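Local coordinates for protein Protease/Reverse transcriptase/ribonuclease H (Eastern chimpanzee simian foamy virus, PDB 7KSF) that combines aspartic protease, reverse transcriptase and ribonuclease H activities in one polypeptide, copying the viral RNA genome into DNA and probably processing viral polyproteins, at residues 98-103 with 136-141; 454-459 with 504-509; 156-161 with 192-197. The protein carries 1 engineered substitution. All coordinates share one frame; numbering follows the deposited sequence.

Contact 1: 98-103 with 136-141; sequences ILVPLQ and HWENQV
Leu99 lies over one face of the Trp137 indole, its CD1 4.3 Å above the ring plane and over the ring centre. With CG anti to the backbone N (chi1 -177°), CD1 is directed over the indole, and it also comes within 4.2 Å of His136 CB. Further along, Leu102 CD2 approaches the His136 imidazole at a slant, 3.5 Å from ND1, while NE2 is bonded to the backbone oxygen of Asp131. Ile98, Val100 and Glu138 occupy the opposite side of the paired backbones. There the extended Glu138 chain runs obliquely past Ile98, with Glu138 CG 3.7 Å from Val100 CG1, and its carboxylate continues to a salt bridge with Arg207. Between the two groups the backbones form a single antiparallel bridge, with Leu99 and Trp137 its non-hydrogen-bonded pair, tying the chain just before helix 102-112 to the loop after helix 117-129. Glu138 N donates to Ile98 O at 2.8 Å (167°), and Val100 N to His136 O, also at 2.8 Å. The bridge leads into a type II turn from Trp137 to Gln140, in which Asn139 has positive phi. The extended Gln140 side chain brings its OE1 to both His136 N and Trp137 N; the bond from Trp137 N is the straighter, 2.8 Å long and in the carbonyl plane. In segment 98-103 an inverse gamma turn centred on Pro101 leads into the helix.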
ATOM      1  N   ILE A  98     -12.546 -15.815 -13.473  1.00 60.96           N
ATOM      2  CA  ILE A  98     -13.251 -14.749 -12.770  1.00 59.79           C
ATOM      3  C   ILE A  98     -12.975 -13.426 -13.468  1.00 63.94           C
ATOM      4  O   ILE A  98     -11.820 -13.094 -13.757  1.00 70.46           O
ATOM      5  CB  ILE A  98     -12.834 -14.682 -11.292  1.00 60.03           C
ATOM      6  CG1 ILE A  98     -13.169 -15.990 -10.579  1.00 66.16           C
ATOM      7  CG2 ILE A  98     -13.506 -13.503 -10.602  1.00 60.32           C
ATOM      8  CD1 ILE A  98     -12.745 -16.007  -9.132  1.00 87.34           C
ATOM      9  N   LEU A  99     -14.036 -12.667 -13.723  1.00 58.81           N
ATOM     10  CA  LEU A  99     -13.925 -11.327 -14.276  1.00 57.94           C
ATOM     11  C   LEU A  99     -13.834 -10.324 -13.134  1.00 57.53           C
ATOM     12  O   LEU A  99     -14.651 -10.354 -12.208  1.00 58.45           O
ATOM     13  CB  LEU A  99     -15.130 -11.030 -15.166  1.00 58.56           C
ATOM     14  CG  LEU A  99     -15.193  -9.695 -15.901  1.00 63.50           C
ATOM     15  CD1 LEU A  99     -14.087  -9.596 -16.938  1.00 57.71           C
ATOM     16  CD2 LEU A  99     -16.556  -9.561 -16.549  1.00 88.44           C
ATOM     17  N   VAL A 100     -12.836  -9.447 -13.192  1.00 67.11           N
ATOM     18  CA  VAL A 100     -12.601  -8.490 -12.113  1.00 65.16           C
ATOM     19  C   VAL A 100     -13.662  -7.395 -12.183  1.00 66.71           C
ATOM     20  O   VAL A 100     -14.211  -7.133 -13.264  1.00 72.33           O
ATOM     21  CB  VAL A 100     -11.179  -7.903 -12.182  1.00 61.66           C
ATOM     22  CG1 VAL A 100     -10.157  -9.005 -12.433  1.00 57.14           C
ATOM     23  CG2 VAL A 100     -11.083  -6.823 -13.248  1.00 59.30           C
ATOM     24  N   PRO A 101     -14.008  -6.756 -11.067  1.00 58.94           N
ATOM     25  CA  PRO A 101     -14.947  -5.627 -11.129  1.00 60.16           C
ATOM     26  C   PRO A 101     -14.295  -4.384 -11.712  1.00 61.20           C
ATOM     27  O   PRO A 101     -13.951  -3.446 -10.986  1.00 61.82           O
ATOM     28  CB  PRO A 101     -15.347  -5.421  -9.664  1.00 63.67           C
ATOM     29  CG  PRO A 101     -14.186  -5.941  -8.888  1.00 60.70           C
ATOM     30  CD  PRO A 101     -13.641  -7.096  -9.680  1.00 59.68           C
ATOM     31  N   LEU A 102     -14.126  -4.365 -13.033  1.00 60.63           N
ATOM     32  CA  LEU A 102     -13.373  -3.285 -13.663  1.00 61.19           C
ATOM     33  C   LEU A 102     -14.119  -1.957 -13.606  1.00 63.38           C
ATOM     34  O   LEU A 102     -13.483  -0.897 -13.592  1.00 63.57           O
ATOM     35  CB  LEU A 102     -13.039  -3.655 -15.103  1.00 59.94           C
ATOM     36  CG  LEU A 102     -12.149  -2.680 -15.876  1.00 58.93           C
ATOM     37  CD1 LEU A 102     -10.834  -2.443 -15.149  1.00 60.02           C
ATOM     38  CD2 LEU A 102     -11.896  -3.199 -17.276  1.00 56.46           C
ATOM     39  N   GLN A 103     -15.452  -1.989 -13.567  1.00 74.39           N
ATOM     40  CA  GLN A 103     -16.217  -0.745 -13.523  1.00 70.63           C
ATOM     41  C   GLN A 103     -16.169  -0.102 -12.147  1.00 73.24           C
ATOM     42  O   GLN A 103     -16.152   1.129 -12.035  1.00 72.38           O
ATOM     43  CB  GLN A 103     -17.664  -0.995 -13.949  1.00 77.18           C
ATOM     44  CG  GLN A 103     -17.831  -1.176 -15.447  1.00 95.74           C
ATOM     45  CD  GLN A 103     -17.288   0.001 -16.244  1.00 74.32           C
ATOM     46  OE1 GLN A 103     -17.244   1.133 -15.759  1.00 69.17           O
ATOM     47  NE2 GLN A 103     -16.870  -0.264 -17.478  1.00 81.92           N
ATOM     48  N   HIS A 136      -8.633  -7.484 -17.040  1.00 54.55           N
ATOM     49  CA  HIS A 136     -10.046  -7.835 -17.019  1.00 53.89           C
ATOM     50  C   HIS A 136     -10.331  -9.112 -16.244  1.00 53.39           C
ATOM     51  O   HIS A 136     -11.319  -9.173 -15.507  1.00 55.72           O
ATOM     52  CB  HIS A 136     -10.569  -7.981 -18.450  1.00 53.12           C
ATOM     53  CG  HIS A 136     -10.422  -6.744 -19.276  1.00 53.35           C
ATOM     54  ND1 HIS A 136     -11.466  -5.876 -19.505  1.00 52.81           N
ATOM     55  CD2 HIS A 136      -9.351  -6.226 -19.924  1.00 53.14           C
ATOM     56  CE1 HIS A 136     -11.047  -4.878 -20.261  1.00 52.68           C
ATOM     57  NE2 HIS A 136      -9.768  -5.066 -20.531  1.00 54.40           N
ATOM     58  N   TRP A 137      -9.494 -10.134 -16.393  1.00 55.48           N
ATOM     59  CA  TRP A 137      -9.685 -11.400 -15.702  1.00 55.75           C
ATOM     60  C   TRP A 137      -8.736 -11.494 -14.518  1.00 56.23           C
ATOM     61  O   TRP A 137      -7.627 -10.949 -14.555  1.00 54.72           O
ATOM     62  CB  TRP A 137      -9.452 -12.583 -16.642  1.00 57.61           C
ATOM     63  CG  TRP A 137     -10.285 -12.543 -17.877  1.00 59.16           C
ATOM     64  CD1 TRP A 137      -9.939 -12.008 -19.082  1.00 59.65           C
ATOM     65  CD2 TRP A 137     -11.611 -13.053 -18.029  1.00 61.12           C
ATOM     66  NE1 TRP A 137     -10.968 -12.153 -19.977  1.00 62.27           N
ATOM     67  CE2 TRP A 137     -12.009 -12.791 -19.352  1.00 63.27           C
ATOM     68  CE3 TRP A 137     -12.502 -13.702 -17.170  1.00 60.99           C
ATOM     69  CZ2 TRP A 137     -13.259 -13.161 -19.843  1.00 76.12           C
ATOM     70  CZ3 TRP A 137     -13.738 -14.068 -17.658  1.00 62.53           C
ATOM     71  CH2 TRP A 137     -14.108 -13.796 -18.977  1.00 75.67           C
ATOM     72  N   GLU A 138      -9.175 -12.179 -13.467  1.00 55.91           N
ATOM     73  CA  GLU A 138      -8.267 -12.496 -12.377  1.00 56.68           C
ATOM     74  C   GLU A 138      -7.192 -13.458 -12.872  1.00 60.31           C
ATOM     75  O   GLU A 138      -7.456 -14.333 -13.704  1.00 64.69           O
ATOM     76  CB  GLU A 138      -9.025 -13.107 -11.200  1.00 57.92           C
ATOM     77  CG  GLU A 138      -9.978 -12.148 -10.496  1.00 62.41           C
ATOM     78  CD  GLU A 138     -10.457 -12.684  -9.158  1.00 77.85           C
ATOM     79  OE1 GLU A 138      -9.969 -13.752  -8.737  1.00 63.09           O
ATOM     80  OE2 GLU A 138     -11.321 -12.036  -8.529  1.00 71.96           O
ATOM     81  N   ASN A 139      -6.048 -13.330 -12.457  1.00 62.91           N
ATOM     82  CA  ASN A 139      -4.879 -14.127 -12.838  1.00 55.89           C
ATOM     83  C   ASN A 139      -4.528 -13.969 -14.314  1.00 55.73           C
ATOM     84  O   ASN A 139      -3.790 -14.788 -14.872  1.00 56.59           O
ATOM     85  CB  ASN A 139      -5.080 -15.603 -12.492  1.00 57.07           C
ATOM     86  CG  ASN A 139      -5.638 -15.798 -11.100  1.00 57.12           C
ATOM     87  OD1 ASN A 139      -6.628 -16.501 -10.906  1.00 58.31           O
ATOM     88  ND2 ASN A 139      -5.010 -15.160 -10.119  1.00 59.57           N
ATOM     89  N   GLN A 140      -5.051 -12.928 -14.954  1.00 56.58           N
ATOM     90  CA  GLN A 140      -4.721 -12.643 -16.344  1.00 55.33           C
ATOM     91  C   GLN A 140      -3.311 -12.077 -16.447  1.00 57.25           C
ATOM     92  O   GLN A 140      -2.932 -11.170 -15.702  1.00 59.80           O
ATOM     93  CB  GLN A 140      -5.730 -11.655 -16.928  1.00 55.75           C
ATOM     94  CG  GLN A 140      -5.237 -10.897 -18.138  1.00 55.32           C
ATOM     95  CD  GLN A 140      -6.213  -9.829 -18.580  1.00 54.85           C
ATOM     96  OE1 GLN A 140      -7.260  -9.633 -17.961  1.00 54.50           O
ATOM     97  NE2 GLN A 140      -5.875  -9.132 -19.656  1.00 54.53           N
ATOM     98  N   VAL A 141      -2.525 -12.628 -17.374  1.00 66.84           N
ATOM     99  CA  VAL A 141      -1.161 -12.181 -17.616  1.00 61.13           C
ATOM    100  C   VAL A 141      -0.997 -11.880 -19.099  1.00 58.25           C
ATOM    101  O   VAL A 141      -1.764 -12.349 -19.943  1.00 58.37           O
ATOM    102  CB  VAL A 141      -0.105 -13.214 -17.164  1.00 58.51           C
ATOM    103  CG1 VAL A 141      -0.311 -13.581 -15.708  1.00 58.73           C
ATOM    104  CG2 VAL A 141      -0.163 -14.449 -18.045  1.00 62.65           C
TER

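Contact 2: 454-459 with 504-509; sequences LVIKVN and KALIKA
Lys508 NZ is gripped by two oxygens, the backbone O of Phe370 and OG1 of Thr372, and lies on helix 494-513, of which Ala505, Leu506 and Ala509 meet Leu454 and Ile456 of strand 454-459. The side chains meet through carbon atoms, and no hydrogen bond joins strand and helix. Ile456 has the largest share of the contact. Its CG1 branch, anti to the carbonyl carbon (chi1 -52°) and extended beyond, carries CD1 to 3.6 Å from Ala509 CB, while Leu506 CD2 reaches the isoleucine CD1 at an angle, 4.1 Å away. Leu454 CD1 meets the same Ala509 CB at 4.1 Å, so both strand residues touch one alanine methyl. The axes of the two short segments are 10.4 Å apart, the usual helix-on-sheet spacing, and nearly antiparallel at 160°. This is the packing of an RNase H-like fold: 454-460 is the central strand of a five-stranded mixed sheet in the order 3-2-1-4-5, and helix 494-513 is the crossover from the third strand to the fourth. Strands 464-471 and 518-522 flank the central strand, and Ile518 and Val520 of the latter touch Ala509 and Leu506. Val458 also faces the helix, touching Thr501 and Met502.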
ATOM      1  N   LEU A 454      27.032   8.279  11.142  1.00120.27           N
ATOM      2  CA  LEU A 454      25.639   8.457  11.529  1.00107.73           C
ATOM      3  C   LEU A 454      25.154   7.212  12.263  1.00 98.56           C
ATOM      4  O   LEU A 454      25.119   6.120  11.686  1.00 98.75           O
ATOM      5  CB  LEU A 454      24.775   8.735  10.299  1.00103.08           C
ATOM      6  CG  LEU A 454      23.607   9.717  10.434  1.00102.09           C
ATOM      7  CD1 LEU A 454      22.958   9.945   9.078  1.00101.63           C
ATOM      8  CD2 LEU A 454      22.578   9.234  11.443  1.00 97.45           C
ATOM      9  N   VAL A 455      24.775   7.381  13.530  1.00 96.76           N
ATOM     10  CA  VAL A 455      24.268   6.291  14.360  1.00 98.44           C
ATOM     11  C   VAL A 455      22.757   6.419  14.468  1.00 97.16           C
ATOM     12  O   VAL A 455      22.239   7.499  14.785  1.00101.65           O
ATOM     13  CB  VAL A 455      24.918   6.301  15.755  1.00111.01           C
ATOM     14  CG1 VAL A 455      24.143   5.402  16.708  1.00 95.91           C
ATOM     15  CG2 VAL A 455      26.366   5.861  15.660  1.00118.01           C
ATOM     16  N   ILE A 456      22.049   5.322  14.212  1.00 93.91           N
ATOM     17  CA  ILE A 456      20.593   5.295  14.246  1.00 94.22           C
ATOM     18  C   ILE A 456      20.152   4.164  15.162  1.00 92.82           C
ATOM     19  O   ILE A 456      20.468   2.997  14.904  1.00 91.21           O
ATOM     20  CB  ILE A 456      19.988   5.111  12.845  1.00 93.15           C
ATOM     21  CG1 ILE A 456      20.563   6.139  11.872  1.00 94.42           C
ATOM     22  CG2 ILE A 456      18.479   5.231  12.901  1.00 98.58           C
ATOM     23  CD1 ILE A 456      20.108   5.935  10.451  1.00 94.35           C
ATOM     24  N   LYS A 457      19.424   4.506  16.219  1.00 94.32           N
ATOM     25  CA  LYS A 457      18.846   3.518  17.121  1.00 94.07           C
ATOM     26  C   LYS A 457      17.361   3.387  16.818  1.00100.85           C
ATOM     27  O   LYS A 457      16.630   4.383  16.819  1.00102.42           O
ATOM     28  CB  LYS A 457      19.073   3.915  18.581  1.00 96.60           C
ATOM     29  CG  LYS A 457      20.538   3.925  18.997  1.00109.07           C
ATOM     30  CD  LYS A 457      20.685   4.185  20.489  1.00121.04           C
ATOM     31  CE  LYS A 457      22.123   4.010  20.945  1.00 94.43           C
ATOM     32  NZ  LYS A 457      22.244   4.163  22.422  1.00 93.36           N
ATOM     33  N   VAL A 458      16.917   2.160  16.548  1.00 96.15           N
ATOM     34  CA  VAL A 458      15.574   1.908  16.040  1.00 91.75           C
ATOM     35  C   VAL A 458      14.865   0.913  16.951  1.00 90.54           C
ATOM     36  O   VAL A 458      15.392  -0.174  17.228  1.00 89.00           O
ATOM     37  CB  VAL A 458      15.605   1.379  14.593  1.00 89.90           C
ATOM     38  CG1 VAL A 458      14.193   1.171  14.080  1.00111.37           C
ATOM     39  CG2 VAL A 458      16.358   2.345  13.695  1.00 91.00           C
ATOM     40  N   ASN A 459      13.679   1.291  17.411  1.00 91.58           N
ATOM     41  CA  ASN A 459      12.766   0.409  18.122  1.00 91.20           C
ATOM     42  C   ASN A 459      11.354   0.775  17.680  1.00107.73           C
ATOM     43  O   ASN A 459      11.130   1.825  17.069  1.00106.63           O
ATOM     44  CB  ASN A 459      12.932   0.534  19.643  1.00 91.28           C
ATOM     45  CG  ASN A 459      12.557  -0.737  20.382  1.00 90.98           C
ATOM     46  OD1 ASN A 459      11.742  -1.527  19.905  1.00 97.10           O
ATOM     47  ND2 ASN A 459      13.152  -0.940  21.551  1.00 90.96           N
ATOM     48  N   LYS A 504      11.822   3.465   6.665  1.00 92.00           N
ATOM     49  CA  LYS A 504      11.524   4.890   6.708  1.00105.73           C
ATOM     50  C   LYS A 504      12.631   5.696   7.373  1.00105.73           C
ATOM     51  O   LYS A 504      12.682   6.917   7.193  1.00114.05           O
ATOM     52  CB  LYS A 504      10.200   5.129   7.433  1.00104.25           C
ATOM     53  N   ALA A 505      13.523   5.049   8.126  1.00103.70           N
ATOM     54  CA  ALA A 505      14.579   5.763   8.833  1.00112.51           C
ATOM     55  C   ALA A 505      15.834   5.941   7.993  1.00 99.55           C
ATOM     56  O   ALA A 505      16.503   6.977   8.099  1.00 95.80           O
ATOM     57  CB  ALA A 505      14.932   5.035  10.131  1.00121.34           C
ATOM     58  N   LEU A 506      16.176   4.949   7.168  1.00 94.22           N
ATOM     59  CA  LEU A 506      17.326   5.070   6.282  1.00 94.93           C
ATOM     60  C   LEU A 506      17.077   6.044   5.143  1.00101.56           C
ATOM     61  O   LEU A 506      18.039   6.516   4.525  1.00105.44           O
ATOM     62  CB  LEU A 506      17.700   3.695   5.722  1.00 93.82           C
ATOM     63  CG  LEU A 506      18.011   2.633   6.777  1.00 92.74           C
ATOM     64  CD1 LEU A 506      18.407   1.318   6.125  1.00 91.08           C
ATOM     65  CD2 LEU A 506      19.103   3.122   7.712  1.00 94.88           C
ATOM     66  N   ILE A 507      15.811   6.350   4.851  1.00108.28           N
ATOM     67  CA  ILE A 507      15.499   7.361   3.841  1.00114.62           C
ATOM     68  C   ILE A 507      16.011   8.723   4.288  1.00118.09           C
ATOM     69  O   ILE A 507      16.794   9.374   3.589  1.00127.76           O
ATOM     70  CB  ILE A 507      13.987   7.404   3.568  1.00115.50           C
ATOM     71  CG1 ILE A 507      13.493   6.068   3.017  1.00106.71           C
ATOM     72  CG2 ILE A 507      13.655   8.537   2.608  1.00122.88           C
ATOM     73  CD1 ILE A 507      11.984   5.931   3.035  1.00107.83           C
ATOM     74  N   LYS A 508      15.577   9.168   5.470  1.00109.20           N
ATOM     75  CA  LYS A 508      16.008  10.468   5.974  1.00 98.59           C
ATOM     76  C   LYS A 508      17.491  10.470   6.317  1.00 97.16           C
ATOM     77  O   LYS A 508      18.128  11.530   6.311  1.00 97.09           O
ATOM     78  CB  LYS A 508      15.177  10.852   7.199  1.00 98.48           C
ATOM     79  CG  LYS A 508      15.042  12.349   7.416  1.00 99.97           C
ATOM     80  CD  LYS A 508      14.019  12.643   8.499  1.00101.05           C
ATOM     81  CE  LYS A 508      13.656  14.117   8.544  1.00102.50           C
ATOM     82  NZ  LYS A 508      12.601  14.384   9.561  1.00103.46           N
ATOM     83  N   ALA A 509      18.056   9.295   6.607  1.00 96.98           N
ATOM     84  CA  ALA A 509      19.482   9.204   6.900  1.00 96.80           C
ATOM     85  C   ALA A 509      20.337   9.554   5.687  1.00 96.85           C
ATOM     86  O   ALA A 509      21.446  10.079   5.843  1.00102.13           O
ATOM     87  CB  ALA A 509      19.828   7.802   7.398  1.00 96.17           C
TER

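Contact 3: 156-161 with 192-197; sequences YPPRPQ and STMNTP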
ATOM      1  N   TYR A 156      26.384 -26.238 -10.002  1.00119.96           N
ATOM      2  CA  TYR A 156      25.938 -27.157  -8.965  1.00120.34           C
ATOM      3  C   TYR A 156      24.470 -26.907  -8.663  1.00113.07           C
ATOM      4  O   TYR A 156      24.149 -25.905  -8.007  1.00118.24           O
ATOM      5  CB  TYR A 156      26.778 -26.986  -7.700  1.00130.91           C
ATOM      6  CG  TYR A 156      28.270 -27.105  -7.928  1.00143.29           C
ATOM      7  CD1 TYR A 156      29.043 -25.984  -8.189  1.00137.29           C
ATOM      8  CD2 TYR A 156      28.903 -28.341  -7.883  1.00142.37           C
ATOM      9  CE1 TYR A 156      30.405 -26.086  -8.400  1.00120.77           C
ATOM     10  CE2 TYR A 156      30.265 -28.457  -8.091  1.00139.57           C
ATOM     11  CZ  TYR A 156      31.010 -27.324  -8.350  1.00136.29           C
ATOM     12  OH  TYR A 156      32.365 -27.432  -8.560  1.00128.67           O
ATOM     13  N   PRO A 157      23.556 -27.769  -9.095  1.00102.87           N
ATOM     14  CA  PRO A 157      22.128 -27.508  -8.895  1.00115.63           C
ATOM     15  C   PRO A 157      21.724 -27.742  -7.450  1.00113.93           C
ATOM     16  O   PRO A 157      22.420 -28.450  -6.708  1.00113.87           O
ATOM     17  CB  PRO A 157      21.456 -28.522  -9.831  1.00106.49           C
ATOM     18  CG  PRO A 157      22.421 -29.647  -9.897  1.00107.20           C
ATOM     19  CD  PRO A 157      23.791 -29.031  -9.820  1.00114.06           C
ATOM     20  N   PRO A 158      20.609 -27.167  -7.018  1.00 93.87           N
ATOM     21  CA  PRO A 158      20.142 -27.364  -5.643  1.00 91.92           C
ATOM     22  C   PRO A 158      19.416 -28.698  -5.495  1.00 91.05           C
ATOM     23  O   PRO A 158      19.194 -29.429  -6.457  1.00 90.87           O
ATOM     24  CB  PRO A 158      19.197 -26.184  -5.428  1.00101.80           C
ATOM     25  CG  PRO A 158      18.636 -25.932  -6.779  1.00101.45           C
ATOM     26  CD  PRO A 158      19.756 -26.215  -7.753  1.00 92.56           C
ATOM     27  N   ARG A 159      19.030 -29.005  -4.232  1.00 88.41           N
ATOM     28  CA  ARG A 159      18.392 -30.280  -3.943  1.00 88.01           C
ATOM     29  C   ARG A 159      16.878 -30.137  -3.885  1.00 99.93           C
ATOM     30  O   ARG A 159      16.366 -29.149  -3.343  1.00101.28           O
ATOM     31  CB  ARG A 159      18.902 -30.854  -2.616  1.00103.10           C
ATOM     32  CG  ARG A 159      18.812 -29.905  -1.427  1.00 99.26           C
ATOM     33  CD  ARG A 159      19.294 -30.575  -0.143  1.00 86.44           C
ATOM     34  NE  ARG A 159      20.705 -30.953  -0.200  1.00 95.70           N
ATOM     35  CZ  ARG A 159      21.698 -30.221   0.295  1.00109.94           C
ATOM     36  NH1 ARG A 159      21.442 -29.062   0.889  1.00 95.48           N
ATOM     37  NH2 ARG A 159      22.952 -30.644   0.195  1.00105.08           N
ATOM     38  N   PRO A 160      16.149 -31.103  -4.438  1.00 88.83           N
ATOM     39  CA  PRO A 160      14.684 -31.021  -4.430  1.00 86.75           C
ATOM     40  C   PRO A 160      14.121 -31.094  -3.019  1.00 88.07           C
ATOM     41  O   PRO A 160      14.558 -31.897  -2.192  1.00 86.47           O
ATOM     42  CB  PRO A 160      14.254 -32.230  -5.269  1.00 99.51           C
ATOM     43  CG  PRO A 160      15.431 -33.156  -5.244  1.00109.76           C
ATOM     44  CD  PRO A 160      16.640 -32.283  -5.170  1.00 91.69           C
ATOM     45  N   GLN A 161      13.136 -30.242  -2.757  1.00 92.69           N
ATOM     46  CA  GLN A 161      12.478 -30.206  -1.460  1.00 93.21           C
ATOM     47  C   GLN A 161      11.223 -31.064  -1.489  1.00 88.29           C
ATOM     48  O   GLN A 161      10.458 -31.035  -2.458  1.00 90.12           O
ATOM     49  CB  GLN A 161      12.121 -28.771  -1.077  1.00 97.74           C
ATOM     50  CG  GLN A 161      13.311 -27.927  -0.665  1.00 97.95           C
ATOM     51  CD  GLN A 161      13.833 -28.298   0.710  1.00114.40           C
ATOM     52  OE1 GLN A 161      13.076 -28.756   1.570  1.00108.56           O
ATOM     53  NE2 GLN A 161      15.129 -28.108   0.921  1.00121.38           N
ATOM     54  N   SER A 192      10.829 -32.876 -13.119  1.00 80.89           N
ATOM     55  CA  SER A 192      12.104 -32.184 -13.018  1.00 75.90           C
ATOM     56  C   SER A 192      12.883 -32.759 -11.849  1.00 84.17           C
ATOM     57  O   SER A 192      12.358 -33.532 -11.044  1.00 77.06           O
ATOM     58  CB  SER A 192      11.901 -30.677 -12.852  1.00 75.07           C
ATOM     59  OG  SER A 192      13.045 -30.062 -12.283  1.00 75.49           O
ATOM     60  N   THR A 193      14.156 -32.371 -11.778  1.00 97.49           N
ATOM     61  CA  THR A 193      14.997 -32.776 -10.659  1.00101.67           C
ATOM     62  C   THR A 193      14.702 -31.945  -9.417  1.00102.10           C
ATOM     63  O   THR A 193      14.624 -32.487  -8.310  1.00101.50           O
ATOM     64  CB  THR A 193      16.473 -32.650 -11.046  1.00 98.79           C
ATOM     65  OG1 THR A 193      16.718 -33.394 -12.247  1.00 92.92           O
ATOM     66  CG2 THR A 193      17.366 -33.174  -9.931  1.00 92.70           C
ATOM     67  N   MET A 194      14.524 -30.638  -9.584  1.00 84.98           N
ATOM     68  CA  MET A 194      14.299 -29.732  -8.468  1.00 79.28           C
ATOM     69  C   MET A 194      12.816 -29.658  -8.129  1.00 78.51           C
ATOM     70  O   MET A 194      11.958 -29.746  -9.009  1.00 89.48           O
ATOM     71  CB  MET A 194      14.825 -28.334  -8.800  1.00 78.44           C
ATOM     72  CG  MET A 194      14.682 -27.333  -7.669  1.00 79.53           C
ATOM     73  SD  MET A 194      15.392 -27.966  -6.137  1.00 83.69           S
ATOM     74  CE  MET A 194      15.054 -26.620  -5.005  1.00 82.65           C
ATOM     75  N   ASN A 195      12.522 -29.501  -6.841  1.00 79.99           N
ATOM     76  CA  ASN A 195      11.165 -29.269  -6.374  1.00 79.09           C
ATOM     77  C   ASN A 195      11.190 -28.183  -5.311  1.00 79.57           C
ATOM     78  O   ASN A 195      12.118 -28.118  -4.499  1.00 80.81           O
ATOM     79  CB  ASN A 195      10.537 -30.538  -5.797  1.00 79.90           C
ATOM     80  CG  ASN A 195       9.043 -30.408  -5.609  1.00 78.33           C
ATOM     81  OD1 ASN A 195       8.267 -30.775  -6.489  1.00 76.71           O
ATOM     82  ND2 ASN A 195       8.629 -29.879  -4.463  1.00 80.29           N
ATOM     83  N   THR A 196      10.162 -27.337  -5.315  1.00 81.27           N
ATOM     84  CA  THR A 196      10.077 -26.185  -4.436  1.00 79.43           C
ATOM     85  C   THR A 196       8.850 -26.284  -3.540  1.00 81.78           C
ATOM     86  O   THR A 196       7.762 -26.623  -4.019  1.00 88.99           O
ATOM     87  CB  THR A 196      10.016 -24.884  -5.259  1.00 76.78           C
ATOM     88  OG1 THR A 196      11.302 -24.613  -5.831  1.00 76.79           O
ATOM     89  CG2 THR A 196       9.597 -23.707  -4.393  1.00 76.81           C
ATOM     90  N   PRO A 197       8.987 -26.007  -2.245  1.00 78.28           N
ATOM     91  CA  PRO A 197       7.813 -26.024  -1.369  1.00 78.16           C
ATOM     92  C   PRO A 197       6.853 -24.902  -1.723  1.00 81.92           C
ATOM     93  O   PRO A 197       7.256 -23.816  -2.146  1.00 77.88           O
ATOM     94  CB  PRO A 197       8.405 -25.822   0.033  1.00 78.18           C
ATOM     95  CG  PRO A 197       9.860 -26.124  -0.107  1.00 79.05           C
ATOM     96  CD  PRO A 197      10.221 -25.719  -1.501  1.00 82.13           C
TER
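Gln161 and Asn195 face each other through two bonds of unequal quality. The backbone N of Gln161 donates to Asn195 O at 2.9 Å with an angle of 166°, though the donor sits well above the carbonyl plane. In return the side-chain amide of Asn195, its CG anti to the backbone N (chi1 -167°), turns ND2 toward Gln161 O; at 2.9 Å but only 124° this bond is weak. Both the N and the O of the Gln161 backbone thus have a partner on one residue. Next to this pair, Gln161 CB rests 3.6 Å from Pro197 CG, while Pro197 is tied through its backbone to Asp213. Pro160 packs against the backbone from Thr193 to Asn195, its CA 3.6 Å from Asn195 N. Met194 fills the other end of the contact. Its chain bends at chi2 and carries SD to 3.9 Å from Pro158 CG, crossing the proline ring at about a right angle; Val217 of helix 215-218 touches the same methionine. The backbone N of Met194 is satisfied within its own segment, donating to Ser192 OG at 3.1 Å, and that hydroxyl is also bonded to Trp264 O. The Ser192 to Met194 bond closes an ST turn, from which the chain runs extended into strand 198-202 of the reverse transcriptase, with the proline-rich, extended segment 156-161 passing it at an angle.

Overall arrangement
The three contacts are separate: none touches another, and their centres lie 33 to 40 Å apart. Contacts 1 and 3 are the nearer pair, about 17 Å between nearest atoms, and follow closely along the chain, since the loop between helix 117-129 and helix 171-184 supplies 136-141 to one and 156-161 to the other. Contact 2 comes much later in sequence, in the RNase H-like domain of the reverse transcriptase, about 29 Å by nearest atoms from either; it and contact 1 lie on opposite sides of the chain's centre. The calcium site, Gly596 and Glu642, belongs to the RNase H region, whose sheet repeats the 3-2-1-4-5 strand order found around contact 2.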